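Local coordinates for protein taurocyamine kinase (Schistosoma mansoni, PDB 4WOD) that reversibly transfers phosphate between ATP and the guanidino compound taurocyamine, using magnesium, as a duplicated member of the phosphagen kinase family, at residues K177-F185 with I207-W218. The protein carries 4 engineered substitutions. Residues are numbered along the deposited sequence; the frame is centred on the assembly and turned at random.
Sequences KLVNDHFLF and IFINKQKNFLVW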
loop_
_atom_site.group_PDB
_atom_site.type_symbol
_atom_site.label_atom_id
_atom_site.label_comp_id
_atom_site.label_asym_id
_atom_site.label_seq_id
_atom_site.Cartn_x
_atom_site.Cartn_y
_atom_site.Cartn_z
ATOM N N LYS A 177 -20.501 -6.149 32.942
ATOM C CA LYS A 177 -20.430 -7.542 32.519
ATOM C C LYS A 177 -20.603 -7.719 31.002
ATOM O O LYS A 177 -19.863 -8.478 30.371
ATOM C CB LYS A 177 -21.481 -8.371 33.260
ATOM C CG LYS A 177 -21.601 -9.808 32.759
ATOM C CD LYS A 177 -21.952 -10.762 33.890
ATOM C CE LYS A 177 -23.211 -10.310 34.616
ATOM N NZ LYS A 177 -24.342 -10.053 33.680
ATOM N N LEU A 178 -21.572 -7.005 30.427
ATOM C CA LEU A 178 -21.936 -7.184 29.024
ATOM C C LEU A 178 -20.900 -6.587 28.085
ATOM O O LEU A 178 -20.649 -7.119 27.006
ATOM C CB LEU A 178 -23.307 -6.568 28.742
ATOM C CG LEU A 178 -24.497 -7.327 29.321
ATOM C CD1 LEU A 178 -25.744 -6.456 29.303
ATOM C CD2 LEU A 178 -24.730 -8.624 28.550
ATOM N N VAL A 179 -20.298 -5.475 28.491
ATOM C CA VAL A 179 -19.240 -4.904 27.679
ATOM C C VAL A 179 -17.983 -5.779 27.806
ATOM O O VAL A 179 -17.224 -5.927 26.850
ATOM C CB VAL A 179 -18.951 -3.436 28.070
ATOM C CG1 VAL A 179 -18.534 -3.347 29.497
ATOM C CG2 VAL A 179 -17.884 -2.828 27.165
ATOM N N ASN A 180 -17.788 -6.390 28.970
ATOM C CA ASN A 180 -16.663 -7.306 29.160
ATOM C C ASN A 180 -16.788 -8.530 28.265
ATOM O O ASN A 180 -15.796 -9.014 27.728
ATOM C CB ASN A 180 -16.547 -7.733 30.624
ATOM C CG ASN A 180 -15.792 -6.721 31.452
ATOM O OD1 ASN A 180 -15.344 -5.693 30.933
ATOM N ND2 ASN A 180 -15.652 -6.993 32.740
ATOM N N ASP A 181 -18.012 -9.010 28.088
ATOM C CA ASP A 181 -18.264 -10.116 27.168
ATOM C C ASP A 181 -18.429 -9.631 25.722
ATOM O O ASP A 181 -18.727 -10.415 24.830
ATOM C CB ASP A 181 -19.497 -10.894 27.617
ATOM C CG ASP A 181 -19.270 -11.614 28.930
ATOM O OD1 ASP A 181 -18.106 -11.977 29.210
ATOM O OD2 ASP A 181 -20.242 -11.802 29.688
ATOM N N HIS A 182 -18.227 -8.334 25.519
ATOM C CA HIS A 182 -18.345 -7.687 24.212
ATOM C C HIS A 182 -19.708 -7.890 23.572
ATOM O O HIS A 182 -19.816 -8.052 22.358
ATOM C CB HIS A 182 -17.241 -8.180 23.280
ATOM C CG HIS A 182 -15.872 -7.960 23.833
ATOM N ND1 HIS A 182 -15.130 -8.970 24.409
ATOM C CD2 HIS A 182 -15.130 -6.832 23.949
ATOM C CE1 HIS A 182 -13.978 -8.479 24.833
ATOM N NE2 HIS A 182 -13.954 -7.185 24.567
ATOM N N PHE A 183 -20.751 -7.868 24.396
ATOM C CA PHE A 183 -22.111 -7.902 23.885
ATOM C C PHE A 183 -22.734 -6.512 23.849
ATOM O O PHE A 183 -23.733 -6.288 23.167
ATOM C CB PHE A 183 -22.971 -8.832 24.731
ATOM C CG PHE A 183 -22.547 -10.266 24.660
ATOM C CD1 PHE A 183 -21.884 -10.746 23.540
ATOM C CD2 PHE A 183 -22.794 -11.129 25.714
ATOM C CE1 PHE A 183 -21.485 -12.073 23.467
ATOM C CE2 PHE A 183 -22.401 -12.461 25.649
ATOM C CZ PHE A 183 -21.746 -12.931 24.524
ATOM N N LEU A 184 -22.153 -5.574 24.583
ATOM C CA LEU A 184 -22.806 -4.282 24.754
ATOM C C LEU A 184 -22.070 -3.168 24.028
ATOM O O LEU A 184 -20.838 -3.110 24.028
ATOM C CB LEU A 184 -22.934 -3.938 26.234
ATOM C CG LEU A 184 -23.751 -2.687 26.553
ATOM C CD1 LEU A 184 -25.127 -2.780 25.904
ATOM C CD2 LEU A 184 -23.869 -2.498 28.056
ATOM N N PHE A 185 -22.840 -2.277 23.412
ATOM C CA PHE A 185 -22.259 -1.133 22.744
ATOM C C PHE A 185 -22.314 0.069 23.654
ATOM O O PHE A 185 -23.143 0.128 24.564
ATOM C CB PHE A 185 -22.969 -0.844 21.424
ATOM C CG PHE A 185 -24.459 -0.612 21.542
ATOM C CD1 PHE A 185 -24.967 0.660 21.759
ATOM C CD2 PHE A 185 -25.355 -1.655 21.350
ATOM C CE1 PHE A 185 -26.328 0.883 21.799
ATOM C CE2 PHE A 185 -26.715 -1.440 21.411
ATOM C CZ PHE A 185 -27.204 -0.165 21.632
ATOM N N ILE A 207 -29.950 -4.569 23.567
ATOM C CA ILE A 207 -29.290 -5.708 22.934
ATOM C C ILE A 207 -30.046 -6.991 23.210
ATOM O O ILE A 207 -30.725 -7.116 24.236
ATOM C CB ILE A 207 -27.820 -5.887 23.418
ATOM C CG1 ILE A 207 -27.771 -6.269 24.893
ATOM C CG2 ILE A 207 -27.018 -4.626 23.209
ATOM C CD1 ILE A 207 -26.394 -6.726 25.329
ATOM N N PHE A 208 -29.919 -7.945 22.295
ATOM C CA PHE A 208 -30.558 -9.246 22.442
ATOM C C PHE A 208 -29.505 -10.341 22.267
ATOM O O PHE A 208 -28.693 -10.280 21.337
ATOM C CB PHE A 208 -31.693 -9.416 21.421
ATOM C CG PHE A 208 -32.364 -10.772 21.476
ATOM C CD1 PHE A 208 -33.500 -10.964 22.246
ATOM C CD2 PHE A 208 -31.843 -11.858 20.772
ATOM C CE1 PHE A 208 -34.117 -12.208 22.316
ATOM C CE2 PHE A 208 -32.459 -13.106 20.831
ATOM C CZ PHE A 208 -33.593 -13.283 21.600
ATOM N N ILE A 209 -29.522 -11.328 23.166
ATOM C CA ILE A 209 -28.585 -12.445 23.129
ATOM C C ILE A 209 -29.340 -13.756 23.289
ATOM O O ILE A 209 -30.232 -13.858 24.140
ATOM C CB ILE A 209 -27.520 -12.362 24.249
ATOM C CG1 ILE A 209 -27.199 -10.914 24.610
ATOM C CG2 ILE A 209 -26.246 -13.163 23.887
ATOM C CD1 ILE A 209 -26.227 -10.792 25.741
ATOM N N ASN A 210 -28.997 -14.759 22.484
ATOM C CA ASN A 210 -29.627 -16.062 22.652
ATOM C C ASN A 210 -28.915 -16.851 23.750
ATOM O O ASN A 210 -27.854 -16.448 24.238
ATOM C CB ASN A 210 -29.674 -16.854 21.331
ATOM C CG ASN A 210 -28.291 -17.304 20.825
ATOM O OD1 ASN A 210 -27.250 -16.729 21.154
ATOM N ND2 ASN A 210 -28.301 -18.322 19.974
ATOM N N LYS A 211 -29.533 -17.955 24.160
ATOM C CA LYS A 211 -29.016 -18.734 25.276
ATOM C C LYS A 211 -27.621 -19.267 24.985
ATOM O O LYS A 211 -26.777 -19.271 25.871
ATOM C CB LYS A 211 -29.973 -19.871 25.619
ATOM C CG LYS A 211 -31.296 -19.368 26.174
ATOM C CD LYS A 211 -32.165 -20.491 26.729
ATOM C CE LYS A 211 -33.161 -20.981 25.685
ATOM N NZ LYS A 211 -34.412 -21.490 26.316
ATOM N N GLN A 212 -27.361 -19.667 23.737
ATOM C CA GLN A 212 -26.049 -20.218 23.372
ATOM C C GLN A 212 -24.979 -19.148 23.210
ATOM O O GLN A 212 -23.822 -19.472 22.967
ATOM C CB GLN A 212 -26.122 -21.020 22.063
ATOM C CG GLN A 212 -27.139 -22.137 22.015
ATOM C CD GLN A 212 -28.448 -21.684 21.407
ATOM O OE1 GLN A 212 -29.163 -20.849 21.983
ATOM N NE2 GLN A 212 -28.772 -22.222 20.228
ATOM N N LYS A 213 -25.370 -17.878 23.304
ATOM C CA LYS A 213 -24.435 -16.754 23.178
ATOM C C LYS A 213 -23.629 -16.758 21.870
ATOM O O LYS A 213 -22.467 -16.358 21.846
ATOM C CB LYS A 213 -23.480 -16.725 24.373
ATOM C CG LYS A 213 -24.197 -16.694 25.728
ATOM C CD LYS A 213 -23.312 -16.158 26.841
ATOM C CE LYS A 213 -24.073 -16.166 28.173
ATOM N NZ LYS A 213 -23.385 -15.405 29.262
ATOM N N ASN A 214 -24.256 -17.212 20.790
ATOM C CA ASN A 214 -23.642 -17.191 19.467
ATOM C C ASN A 214 -24.476 -16.365 18.467
ATOM O O ASN A 214 -24.241 -16.417 17.257
ATOM C CB ASN A 214 -23.443 -18.623 18.951
ATOM C CG ASN A 214 -24.746 -19.388 18.839
ATOM O OD1 ASN A 214 -25.826 -18.796 18.890
ATOM N ND2 ASN A 214 -24.654 -20.706 18.664
ATOM N N PHE A 215 -25.448 -15.625 18.999
ATOM C CA PHE A 215 -26.374 -14.790 18.228
ATOM C C PHE A 215 -26.651 -13.542 19.038
ATOM O O PHE A 215 -27.051 -13.620 20.192
ATOM C CB PHE A 215 -27.675 -15.528 17.920
ATOM C CG PHE A 215 -28.680 -14.713 17.129
ATOM C CD1 PHE A 215 -28.544 -14.567 15.752
ATOM C CD2 PHE A 215 -29.773 -14.121 17.758
ATOM C CE1 PHE A 215 -29.470 -13.823 15.015
ATOM C CE2 PHE A 215 -30.703 -13.375 17.033
ATOM C CZ PHE A 215 -30.552 -13.232 15.657
ATOM N N LEU A 216 -26.427 -12.382 18.437
ATOM C CA LEU A 216 -26.443 -11.128 19.184
ATOM C C LEU A 216 -27.106 -10.037 18.347
ATOM O O LEU A 216 -26.822 -9.928 17.133
ATOM C CB LEU A 216 -25.012 -10.733 19.555
ATOM C CG LEU A 216 -24.758 -9.314 20.065
ATOM C CD1 LEU A 216 -25.233 -9.147 21.506
ATOM C CD2 LEU A 216 -23.288 -8.931 19.937
ATOM N N VAL A 217 -28.004 -9.255 18.950
ATOM C CA VAL A 217 -28.669 -8.181 18.189
ATOM C C VAL A 217 -28.589 -6.820 18.867
ATOM O O VAL A 217 -28.934 -6.694 20.039
ATOM C CB VAL A 217 -30.165 -8.488 17.928
ATOM C CG1 VAL A 217 -30.781 -7.362 17.118
ATOM C CG2 VAL A 217 -30.334 -9.808 17.177
ATOM N N TRP A 218 -28.139 -5.809 18.120
ATOM C CA TRP A 218 -28.110 -4.429 18.600
ATOM C C TRP A 218 -29.291 -3.654 18.025
ATOM O O TRP A 218 -29.496 -3.617 16.795
ATOM C CB TRP A 218 -26.793 -3.749 18.213
ATOM C CG TRP A 218 -25.610 -4.224 19.001
ATOM C CD1 TRP A 218 -25.619 -5.108 20.044
ATOM C CD2 TRP A 218 -24.235 -3.832 18.820
ATOM N NE1 TRP A 218 -24.344 -5.287 20.522
ATOM C CE2 TRP A 218 -23.478 -4.520 19.791
ATOM C CE3 TRP A 218 -23.580 -2.970 17.934
ATOM C CZ2 TRP A 218 -22.088 -4.370 19.899
ATOM C CZ3 TRP A 218 -22.200 -2.818 18.045
ATOM C CH2 TRP A 218 -21.472 -3.517 19.022
#
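Phe183, Leu184 and Phe185, on the chain leaving helix 172-180, run across one face of the antiparallel hairpin of strands 206-210 and 215-219, with Phe183 CA 7.2 Å from Leu216 CA. The helix ends in a Schellman motif, where His182 takes positive phi and Phe183 N bonds back to Leu178 O at 2.7 Å. The turned chain presents Phe183 O to the indole of Trp218, and NE1 donates to it at 2.9 Å (N-H...O 154°), approaching from above the carbonyl plane. Methyls pack against the same oxygen, Ile207 CD1 at 3.5 Å and Leu216 CD1 at 3.6 Å. Phe185 covers a face of the indole: its CB stands almost on the normal of the six-membered ring, a CH-pi contact, while its ring edge meets the five-membered ring in an edge-to-face pair with planes at 60°. Its chi1 of 57°, placing CG between backbone N and carbonyl carbon, brings CD2 to 3.5 Å from Trp218 CG. The Phe183 ring lies farther along the hairpin, with Ile209 CG2 over one face, Ile209 CD1 3.4 Å from Phe183 CD2, and the aliphatic chain of Lys213 at its edge. From the last helical turn Leu178 reaches both isoleucines, CD1 toward Ile207 CD1 and CD2 3.9 Å from Ile209 CD1. Arg226, predicted to bind ATP, lies beside the indole; His182, likewise predicted, turns its imidazole away. A single hydrogen bond in a largely apolar interface thus ties helix exit to sheet, satisfies a carbonyl oxygen packed against methyls and, with Phe185 over its face, should restrict the indole's rotation.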